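Local coordinates for NTF2 fold protein loop-helix-loop design NT-9 (PDB 6W90), which is a de novo designed NTF2-fold protein of no assigned natural function, whose interior pocket holds a distearoyl phosphatidylethanolamine molecule in the crystal, at residues Ile17-Leu20 / Asp25-Lys28; Tyr47-Asp50 / Arg56-Asp59; Val85-Glu90 / Trp96-Glu101. All coordinates share one frame; numbering follows the deposited sequence.

Interaction 1: residues Ile17-Leu20 / Asp25-Lys28. With 3PE (1,2-Distearoyl-sn-glycerophosphoethanolamine), chain B.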
# COMPACT_ATOMS: atom_id res chain seq x y z
N ILE A 17 -6.04 -3.50 5.59
CA ILE A 17 -5.49 -2.94 6.82
C ILE A 17 -5.80 -3.85 8.00
O ILE A 17 -4.94 -4.10 8.86
CB ILE A 17 -6.01 -1.52 7.07
CG1 ILE A 17 -5.51 -0.60 5.97
CG2 ILE A 17 -5.58 -1.10 8.49
CD1 ILE A 17 -6.24 0.71 6.02
N ARG A 18 -7.02 -4.36 8.06
CA ARG A 18 -7.39 -5.22 9.17
C ARG A 18 -6.53 -6.47 9.20
O ARG A 18 -6.09 -6.91 10.26
CB ARG A 18 -8.85 -5.62 9.09
CG ARG A 18 -9.29 -6.42 10.32
CD ARG A 18 -10.82 -6.74 10.26
NE ARG A 18 -10.99 -7.91 9.41
CZ ARG A 18 -10.85 -9.16 9.83
NH1 ARG A 18 -10.62 -9.41 11.12
NH2 ARG A 18 -10.94 -10.16 8.97
N LEU A 19 -6.29 -7.07 8.04
CA LEU A 19 -5.47 -8.27 7.99
C LEU A 19 -4.06 -7.98 8.47
O LEU A 19 -3.41 -8.82 9.12
CB LEU A 19 -5.40 -8.81 6.57
CG LEU A 19 -6.70 -9.45 6.14
CD1 LEU A 19 -6.55 -9.87 4.66
CD2 LEU A 19 -7.13 -10.64 6.97
N LEU A 20 -3.54 -6.83 8.09
CA LEU A 20 -2.20 -6.45 8.50
C LEU A 20 -2.07 -6.49 10.02
O LEU A 20 -1.04 -6.94 10.54
CB LEU A 20 -1.90 -5.08 7.93
CG LEU A 20 -0.49 -4.53 8.13
CD1 LEU A 20 0.50 -5.38 7.42
CD2 LEU A 20 -0.48 -3.09 7.63
N ASP A 25 0.21 -12.99 8.24
CA ASP A 25 0.58 -13.99 7.25
C ASP A 25 -0.48 -14.07 6.15
O ASP A 25 -0.14 -14.25 4.98
CB ASP A 25 0.81 -15.34 7.92
CG ASP A 25 2.16 -15.42 8.62
OD1 ASP A 25 3.03 -14.55 8.37
OD2 ASP A 25 2.37 -16.36 9.41
N GLN A 26 -1.75 -13.91 6.52
CA GLN A 26 -2.83 -13.86 5.53
C GLN A 26 -2.79 -12.55 4.73
O GLN A 26 -3.14 -12.53 3.55
CB GLN A 26 -4.18 -13.99 6.24
CG GLN A 26 -5.38 -14.15 5.32
CD GLN A 26 -6.68 -14.40 6.09
OE1 GLN A 26 -6.68 -14.91 7.22
NE2 GLN A 26 -7.81 -14.02 5.49
N PHE A 27 -2.42 -11.45 5.38
CA PHE A 27 -2.20 -10.21 4.66
C PHE A 27 -1.23 -10.45 3.51
O PHE A 27 -1.48 -10.05 2.37
CB PHE A 27 -1.67 -9.12 5.63
CG PHE A 27 -1.14 -7.90 4.93
CD1 PHE A 27 -2.02 -6.92 4.51
CD2 PHE A 27 0.21 -7.74 4.69
CE1 PHE A 27 -1.57 -5.79 3.85
CE2 PHE A 27 0.68 -6.63 3.98
CZ PHE A 27 -0.21 -5.65 3.57
N LYS A 28 -0.10 -11.09 3.80
CA LYS A 28 0.92 -11.25 2.77
C LYS A 28 0.45 -12.19 1.67
O LYS A 28 0.68 -11.94 0.49
CB LYS A 28 2.21 -11.76 3.40
CG LYS A 28 3.29 -12.13 2.42
CD LYS A 28 4.60 -12.25 3.16
CE LYS A 28 5.66 -12.85 2.31
NZ LYS A 28 6.95 -12.79 3.06
P 3PE B . 4.56 11.94 5.69
N 3PE B . 4.93 13.10 1.49
O11 3PE B . 4.46 10.31 5.45
O12 3PE B . 3.29 12.45 6.31
O13 3PE B . 4.67 12.68 4.20
O14 3PE B . 5.81 12.35 6.48
C11 3PE B . 3.52 12.74 3.39
C12 3PE B . 3.79 13.65 2.20
C1 3PE B . 5.59 9.67 4.94
C2 3PE B . 5.42 8.14 4.96
C3 3PE B . 3.98 7.87 4.50
O31 3PE B . 3.81 6.53 4.15
O32 3PE B . 4.06 6.03 6.32
C31 3PE B . 3.92 5.63 5.22
C32 3PE B . 3.87 4.14 4.94
C33 3PE B . 3.60 3.30 6.19
C34 3PE B . 2.78 2.10 5.72
C35 3PE B . 2.78 0.96 6.73
C36 3PE B . 1.36 0.78 7.28
C37 3PE B . 0.45 0.04 6.30
C38 3PE B . -0.19 0.96 5.25
C39 3PE B . -1.59 0.47 4.84
C3A 3PE B . -1.54 -0.83 4.04
C3B 3PE B . -2.87 -1.12 3.33
C3C 3PE B . -2.76 -0.79 1.84
C3D 3PE B . -3.94 -1.35 1.05
C3E 3PE B . -3.88 -0.81 -0.39
C3F 3PE B . -5.25 -0.95 -1.08
C3G 3PE B . -5.21 -0.34 -2.49
C3H 3PE B . -6.57 0.15 -2.98
C3I 3PE B . -7.48 -0.98 -3.49
O21 3PE B . 6.35 7.57 4.09
O22 3PE B . 7.40 6.38 5.71
C21 3PE B . 7.38 6.73 4.57
C22 3PE B . 8.47 6.28 3.58
C23 3PE B . 8.42 4.78 3.26
C24 3PE B . 7.26 4.41 2.32
C25 3PE B . 7.12 2.89 2.14
C26 3PE B . 5.69 2.61 1.65
C27 3PE B . 5.35 1.12 1.60
C28 3PE B . 3.88 0.92 1.21
C29 3PE B . 3.58 0.96 -0.30
C2A 3PE B . 2.17 0.44 -0.62
C2B 3PE B . 2.14 -1.00 -1.13
C2C 3PE B . 0.73 -1.60 -1.00
C2D 3PE B . 0.86 -3.11 -0.77
C2E 3PE B . -0.48 -3.83 -0.83
C2F 3PE B . -1.19 -3.77 0.52
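The ring of Phe27 carries the CD1 methyl of Leu20 on one face and the CB of Leu19 at its edge. The methyl sits almost squarely over the middle of the ring, 3.6 Å from Leu20 CD1 to the Phe27 centroid and 13° off the normal, which makes it a well-centred CH-pi contact. The last carbon in the model of one acyl chain, C2F of the bound phospholipid, meets the ring obliquely at Phe27 CZ, 3.7 Å away.

Leu20 works with both branches. Its CG lies anti to the backbone N (chi1 -175°), and from there CD1 goes to the ring while CD2 turns to the other acyl chain, with 3.5 Å between Leu20 CD2 and lipid C37. Leu20 and Phe27 run side by side and point the same way, and each reaches a different acyl chain. One turn back, Ile17 CG1 touches the same acyl chain as Leu20 CD2, 3.8 Å from lipid C3B. Leu19 packs where the two helices come closest, its CB 3.9 Å from Phe27 CB, and its CD2 lies alongside the exposed Gln26 side chain.

The contact joins helix 6-22 to helix 24-35, two consecutive helices linked by a tight turn in this NTF2-fold design. From helix 54-64, Leu58 and Met61 also pack on Phe27. No hydrogen bond links the two segments: the helices are joined by dispersion and CH-pi contacts, and the side chains that join them also make a greasy wall suited to stearoyl tails.

Interaction 2: residues Tyr47-Asp50 / Arg56-Asp59. With 3PE (1,2-Distearoyl-sn-glycerophosphoethanolamine), chain B.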
# COMPACT_ATOMS: atom_id res chain seq x y z
N TYR A 47 12.27 4.76 -6.92
CA TYR A 47 12.61 3.35 -6.70
C TYR A 47 11.44 2.47 -7.07
O TYR A 47 10.34 2.68 -6.58
CB TYR A 47 12.94 3.10 -5.20
CG TYR A 47 14.12 3.93 -4.74
CD1 TYR A 47 13.95 5.24 -4.31
CD2 TYR A 47 15.42 3.41 -4.74
CE1 TYR A 47 15.01 5.99 -3.94
CE2 TYR A 47 16.50 4.20 -4.34
CZ TYR A 47 16.27 5.48 -3.94
OH TYR A 47 17.27 6.35 -3.58
N THR A 48 11.70 1.46 -7.89
CA THR A 48 10.67 0.55 -8.33
C THR A 48 10.79 -0.79 -7.63
O THR A 48 11.86 -1.40 -7.63
CB THR A 48 10.78 0.33 -9.83
OG1 THR A 48 10.57 1.58 -10.48
CG2 THR A 48 9.72 -0.68 -10.22
N PHE A 49 9.68 -1.25 -7.08
CA PHE A 49 9.54 -2.56 -6.45
C PHE A 49 8.60 -3.37 -7.32
O PHE A 49 7.66 -2.83 -7.92
CB PHE A 49 9.01 -2.45 -5.03
CG PHE A 49 9.91 -1.64 -4.10
CD1 PHE A 49 9.89 -0.26 -4.16
CD2 PHE A 49 10.78 -2.27 -3.24
CE1 PHE A 49 10.72 0.47 -3.35
CE2 PHE A 49 11.59 -1.53 -2.41
CZ PHE A 49 11.53 -0.16 -2.44
N ASP A 50 8.85 -4.67 -7.40
CA ASP A 50 7.97 -5.51 -8.22
C ASP A 50 7.94 -6.89 -7.56
O ASP A 50 8.28 -7.03 -6.39
CB ASP A 50 8.43 -5.47 -9.67
CG ASP A 50 9.85 -5.86 -9.83
OD1 ASP A 50 10.26 -6.83 -9.19
OD2 ASP A 50 10.57 -5.18 -10.57
N ARG A 56 9.79 -9.80 0.87
CA ARG A 56 10.43 -9.05 1.93
C ARG A 56 9.78 -7.69 2.13
O ARG A 56 9.75 -7.17 3.25
CB ARG A 56 11.92 -8.90 1.63
CG ARG A 56 12.74 -10.18 1.76
CD ARG A 56 14.21 -9.87 1.53
NE ARG A 56 15.06 -11.06 1.50
CZ ARG A 56 15.60 -11.63 2.58
NH1 ARG A 56 15.36 -11.14 3.79
NH2 ARG A 56 16.37 -12.70 2.42
N PHE A 57 9.22 -7.12 1.06
CA PHE A 57 8.51 -5.85 1.16
C PHE A 57 7.26 -5.99 2.02
O PHE A 57 7.00 -5.17 2.90
CB PHE A 57 8.17 -5.38 -0.25
CG PHE A 57 7.51 -4.03 -0.35
CD1 PHE A 57 6.14 -3.88 -0.21
CD2 PHE A 57 8.26 -2.91 -0.64
CE1 PHE A 57 5.54 -2.65 -0.32
CE2 PHE A 57 7.65 -1.67 -0.74
CZ PHE A 57 6.30 -1.55 -0.59
N LEU A 58 6.50 -7.06 1.79
CA LEU A 58 5.30 -7.26 2.60
C LEU A 58 5.66 -7.59 4.05
O LEU A 58 4.98 -7.10 4.95
CB LEU A 58 4.45 -8.34 1.93
CG LEU A 58 3.92 -7.95 0.55
CD1 LEU A 58 3.35 -9.20 -0.11
CD2 LEU A 58 2.85 -6.85 0.68
N ASP A 59 6.76 -8.31 4.30
CA ASP A 59 7.21 -8.52 5.67
C ASP A 59 7.53 -7.19 6.35
O ASP A 59 7.29 -7.02 7.56
CB ASP A 59 8.47 -9.39 5.70
CG ASP A 59 8.20 -10.83 5.34
OD1 ASP A 59 7.04 -11.27 5.36
OD2 ASP A 59 9.19 -11.54 5.06
P 3PE B . 4.56 11.94 5.69
N 3PE B . 4.93 13.10 1.49
O11 3PE B . 4.46 10.31 5.45
O12 3PE B . 3.29 12.45 6.31
O13 3PE B . 4.67 12.68 4.20
O14 3PE B . 5.81 12.35 6.48
C11 3PE B . 3.52 12.74 3.39
C12 3PE B . 3.79 13.65 2.20
C1 3PE B . 5.59 9.67 4.94
C2 3PE B . 5.42 8.14 4.96
C3 3PE B . 3.98 7.87 4.50
O31 3PE B . 3.81 6.53 4.15
O32 3PE B . 4.06 6.03 6.32
C31 3PE B . 3.92 5.63 5.22
C32 3PE B . 3.87 4.14 4.94
C33 3PE B . 3.60 3.30 6.19
C34 3PE B . 2.78 2.10 5.72
C35 3PE B . 2.78 0.96 6.73
C36 3PE B . 1.36 0.78 7.28
C37 3PE B . 0.45 0.04 6.30
C38 3PE B . -0.19 0.96 5.25
C39 3PE B . -1.59 0.47 4.84
C3A 3PE B . -1.54 -0.83 4.04
C3B 3PE B . -2.87 -1.12 3.33
C3C 3PE B . -2.76 -0.79 1.84
C3D 3PE B . -3.94 -1.35 1.05
C3E 3PE B . -3.88 -0.81 -0.39
C3F 3PE B . -5.25 -0.95 -1.08
C3G 3PE B . -5.21 -0.34 -2.49
C3H 3PE B . -6.57 0.15 -2.98
C3I 3PE B . -7.48 -0.98 -3.49
O21 3PE B . 6.35 7.57 4.09
O22 3PE B . 7.40 6.38 5.71
C21 3PE B . 7.38 6.73 4.57
C22 3PE B . 8.47 6.28 3.58
C23 3PE B . 8.42 4.78 3.26
C24 3PE B . 7.26 4.41 2.32
C25 3PE B . 7.12 2.89 2.14
C26 3PE B . 5.69 2.61 1.65
C27 3PE B . 5.35 1.12 1.60
C28 3PE B . 3.88 0.92 1.21
C29 3PE B . 3.58 0.96 -0.30
C2A 3PE B . 2.17 0.44 -0.62
C2B 3PE B . 2.14 -1.00 -1.13
C2C 3PE B . 0.73 -1.60 -1.00
C2D 3PE B . 0.86 -3.11 -0.77
C2E 3PE B . -0.48 -3.83 -0.83
C2F 3PE B . -1.19 -3.77 0.52
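Phe49, on the edge strand 47-49, and Phe57, on helix 54-64, point toward each other with their CA atoms 8.4 Å apart, a spacing bridged by side chains alone. This is helix-on-sheet packing in the NTF2-like fold, where helices lie against the concave face of a curved sheet and shut in a pocket. The two side chains cross at about a right angle. Phe57 brings the CD2-CE2 side of its ring over one face of Phe49, CE2 standing 4.0 Å above that plane and over its centre. The planes are inclined at 54°, with centroids 5.1 Å apart, so the pair is an oblique aromatic contact.

Phe57 has its CG anti to the backbone N (chi1 -176°), which carries the ring out from the helix to lie between Phe49 and the phospholipid. Its CZ and CE1 meet one acyl chain, with lipid C29 at the ring edge, in plane. A serine in place of Phe57 would probably open a gap between strand and lipid, leaving the face of Phe49 without this ring and the tail without part of its wall. Helix 121-129 packs beside the pair: Leu127 touches both rings, and Trp128 meets Phe49 edge-to-face. The closest approach between the rings is Phe49 CD2 to Phe57 CD2, 3.7 Å, while on the lipid side Phe57 CZ lies 3.6 Å from C27.

Interaction 3: residues Val85-Glu90 / Trp96-Glu101. With 3PE (1,2-Distearoyl-sn-glycerophosphoethanolamine), chain B.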
# COMPACT_ATOMS: atom_id res chain seq x y z
N VAL A 85 -5.93 6.78 -3.04
CA VAL A 85 -6.24 6.48 -1.65
C VAL A 85 -5.29 7.26 -0.75
O VAL A 85 -4.09 7.24 -0.98
CB VAL A 85 -6.10 4.97 -1.38
CG1 VAL A 85 -6.36 4.63 0.10
CG2 VAL A 85 -7.10 4.24 -2.24
N GLU A 86 -5.83 7.95 0.25
CA GLU A 86 -5.01 8.57 1.28
C GLU A 86 -5.36 7.98 2.63
O GLU A 86 -6.55 7.90 2.99
CB GLU A 86 -5.19 10.08 1.35
CG GLU A 86 -4.73 10.82 0.15
CD GLU A 86 -4.95 12.33 0.34
OE1 GLU A 86 -4.85 13.06 -0.67
OE2 GLU A 86 -5.25 12.77 1.48
N ILE A 87 -4.34 7.53 3.34
CA ILE A 87 -4.49 6.93 4.65
C ILE A 87 -3.69 7.75 5.64
O ILE A 87 -2.54 8.10 5.37
CB ILE A 87 -4.02 5.47 4.66
CG1 ILE A 87 -4.93 4.63 3.75
CG2 ILE A 87 -4.13 4.93 6.06
CD1 ILE A 87 -4.41 3.27 3.49
N GLU A 88 -4.30 8.09 6.75
CA GLU A 88 -3.62 8.83 7.80
C GLU A 88 -3.22 7.87 8.91
O GLU A 88 -4.01 7.02 9.32
CB GLU A 88 -4.55 9.93 8.26
CG GLU A 88 -4.09 10.82 9.31
CD GLU A 88 -5.20 11.81 9.56
OE1 GLU A 88 -5.38 12.66 8.66
OE2 GLU A 88 -5.93 11.67 10.58
N LEU A 89 -1.98 7.98 9.34
CA LEU A 89 -1.38 7.13 10.37
C LEU A 89 -0.94 8.05 11.49
O LEU A 89 -0.34 9.09 11.22
CB LEU A 89 -0.20 6.36 9.81
CG LEU A 89 -0.35 5.74 8.42
CD1 LEU A 89 1.03 5.43 7.82
CD2 LEU A 89 -1.08 4.51 8.61
N GLU A 90 -1.30 7.71 12.72
CA GLU A 90 -1.02 8.59 13.82
C GLU A 90 -0.35 7.85 14.95
O GLU A 90 -0.69 6.70 15.25
CB GLU A 90 -2.27 9.21 14.40
CG GLU A 90 -3.16 9.95 13.48
CD GLU A 90 -4.28 10.61 14.26
OE1 GLU A 90 -5.46 10.36 13.92
OE2 GLU A 90 -3.96 11.33 15.23
N TRP A 96 1.21 10.92 9.86
CA TRP A 96 1.81 10.61 8.57
C TRP A 96 0.69 10.41 7.58
O TRP A 96 -0.36 9.86 7.92
CB TRP A 96 2.66 9.35 8.59
CG TRP A 96 3.88 9.49 9.34
CD1 TRP A 96 5.09 9.82 8.87
CD2 TRP A 96 4.02 9.32 10.75
NE1 TRP A 96 6.00 9.88 9.88
CE2 TRP A 96 5.37 9.58 11.06
CE3 TRP A 96 3.14 8.98 11.79
CZ2 TRP A 96 5.86 9.49 12.35
CZ3 TRP A 96 3.63 8.89 13.06
CH2 TRP A 96 4.98 9.14 13.33
N THR A 97 0.91 10.84 6.35
CA THR A 97 -0.08 10.63 5.31
C THR A 97 0.52 9.72 4.25
O THR A 97 1.54 10.06 3.65
CB THR A 97 -0.55 11.94 4.72
OG1 THR A 97 -0.87 12.83 5.78
CG2 THR A 97 -1.79 11.66 3.90
N PHE A 98 -0.09 8.55 4.09
CA PHE A 98 0.27 7.54 3.10
C PHE A 98 -0.70 7.72 1.94
O PHE A 98 -1.89 7.42 2.07
CB PHE A 98 0.14 6.16 3.75
CG PHE A 98 0.35 5.01 2.83
CD1 PHE A 98 1.56 4.81 2.21
CD2 PHE A 98 -0.67 4.13 2.57
CE1 PHE A 98 1.76 3.74 1.38
CE2 PHE A 98 -0.47 3.06 1.72
CZ PHE A 98 0.76 2.87 1.15
N GLU A 99 -0.21 8.28 0.84
CA GLU A 99 -1.07 8.60 -0.29
C GLU A 99 -0.58 7.84 -1.50
O GLU A 99 0.61 7.93 -1.84
CB GLU A 99 -1.07 10.09 -0.63
CG GLU A 99 -1.88 10.37 -1.91
CD GLU A 99 -2.17 11.85 -2.19
OE1 GLU A 99 -1.43 12.71 -1.68
OE2 GLU A 99 -3.14 12.12 -2.93
N ILE A 100 -1.48 7.13 -2.19
CA ILE A 100 -1.06 6.33 -3.32
C ILE A 100 -2.05 6.48 -4.46
O ILE A 100 -3.25 6.70 -4.26
CB ILE A 100 -0.89 4.82 -3.02
CG1 ILE A 100 -2.16 4.19 -2.46
CG2 ILE A 100 0.34 4.63 -2.10
CD1 ILE A 100 -2.06 2.62 -2.35
N GLU A 101 -1.50 6.37 -5.66
CA GLU A 101 -2.26 6.29 -6.89
C GLU A 101 -2.12 4.88 -7.42
O GLU A 101 -1.01 4.37 -7.50
CB GLU A 101 -1.69 7.21 -7.94
CG GLU A 101 -2.32 8.51 -8.14
CD GLU A 101 -1.62 9.25 -9.29
OE1 GLU A 101 -0.37 9.47 -9.22
OE2 GLU A 101 -2.29 9.58 -10.27
P 3PE B . 4.56 11.94 5.69
N 3PE B . 4.93 13.10 1.49
O11 3PE B . 4.46 10.31 5.45
O12 3PE B . 3.29 12.45 6.31
O13 3PE B . 4.67 12.68 4.20
O14 3PE B . 5.81 12.35 6.48
C11 3PE B . 3.52 12.74 3.39
C12 3PE B . 3.79 13.65 2.20
C1 3PE B . 5.59 9.67 4.94
C2 3PE B . 5.42 8.14 4.96
C3 3PE B . 3.98 7.87 4.50
O31 3PE B . 3.81 6.53 4.15
O32 3PE B . 4.06 6.03 6.32
C31 3PE B . 3.92 5.63 5.22
C32 3PE B . 3.87 4.14 4.94
C33 3PE B . 3.60 3.30 6.19
C34 3PE B . 2.78 2.10 5.72
C35 3PE B . 2.78 0.96 6.73
C36 3PE B . 1.36 0.78 7.28
C37 3PE B . 0.45 0.04 6.30
C38 3PE B . -0.19 0.96 5.25
C39 3PE B . -1.59 0.47 4.84
C3A 3PE B . -1.54 -0.83 4.04
C3B 3PE B . -2.87 -1.12 3.33
C3C 3PE B . -2.76 -0.79 1.84
C3D 3PE B . -3.94 -1.35 1.05
C3E 3PE B . -3.88 -0.81 -0.39
C3F 3PE B . -5.25 -0.95 -1.08
C3G 3PE B . -5.21 -0.34 -2.49
C3H 3PE B . -6.57 0.15 -2.98
C3I 3PE B . -7.48 -0.98 -3.49
O21 3PE B . 6.35 7.57 4.09
O22 3PE B . 7.40 6.38 5.71
C21 3PE B . 7.38 6.73 4.57
C22 3PE B . 8.47 6.28 3.58
C23 3PE B . 8.42 4.78 3.26
C24 3PE B . 7.26 4.41 2.32
C25 3PE B . 7.12 2.89 2.14
C26 3PE B . 5.69 2.61 1.65
C27 3PE B . 5.35 1.12 1.60
C28 3PE B . 3.88 0.92 1.21
C29 3PE B . 3.58 0.96 -0.30
C2A 3PE B . 2.17 0.44 -0.62
C2B 3PE B . 2.14 -1.00 -1.13
C2C 3PE B . 0.73 -1.60 -1.00
C2D 3PE B . 0.86 -3.11 -0.77
C2E 3PE B . -0.48 -3.83 -0.83
C2F 3PE B . -1.19 -3.77 0.52
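With CG anti to its backbone N (chi1 175°), Phe98 lies alongside Ile87, whose CG1 stands anti to its own carbonyl carbon (chi1 -65°), and Ile87 CD1 comes to the ring edge, 3.9 Å from Phe98 CD2. Another part of that edge meets an acyl chain, Phe98 CZ being 3.3 Å from lipid C2A. Leu89 CD1 approaches the ester carbonyl oxygen O32, and the Trp96 ring turns its edge to the bridging phosphate-ester oxygen O11.

Six backbone hydrogen bonds zip the antiparallel hairpin, two each at the hydrogen-bonded pairs Val85-Ile100, Ile87-Phe98 and Leu89-Trp96. The Thr97 N-H, which points away from strand 82-91, is given to the non-bridging phosphate oxygen O12, with 2.9 Å from Thr97 N to O12. Glu86 and Glu99 lie side by side at a non-hydrogen-bonded pair, Glu86 OE1 only 3.0 Å from Glu99 OE2; Arg84 pairs with Glu99 and probably eases the repulsion.

Trp96 NE1 is hydrogen-bonded to Tyr120 OH. In the curved sheet, strand 70-79 flanks strand 82-91 and strand 108-114 flanks strand 94-105. Helix 6-22 packs on the Val85 and Ile87 side through Ile9, Val13 and Ile17.

Along the chain the three contacts come in series, each closing before the next opens, and their centres lie about 16 to 18 Å apart around a single phospholipid that all three touch. Interactions 1 and 2 meet directly: Lys28 forms a salt bridge with Asp59, and its backbone O packs against Leu58, tying helix 24-35 to helix 54-64. Interaction 1 reaches interaction 3 where Ile17 meets Ile87. Interactions 2 and 3 share the mixed sheet but stay about 7 Å apart at their nearest atoms, on opposite sides of the chain's centre. Interactions 1 and 2 meet the acyl tails, through Ile17, Leu20, Phe27 and Phe57, while the hairpin also holds the phosphate end of the lipid.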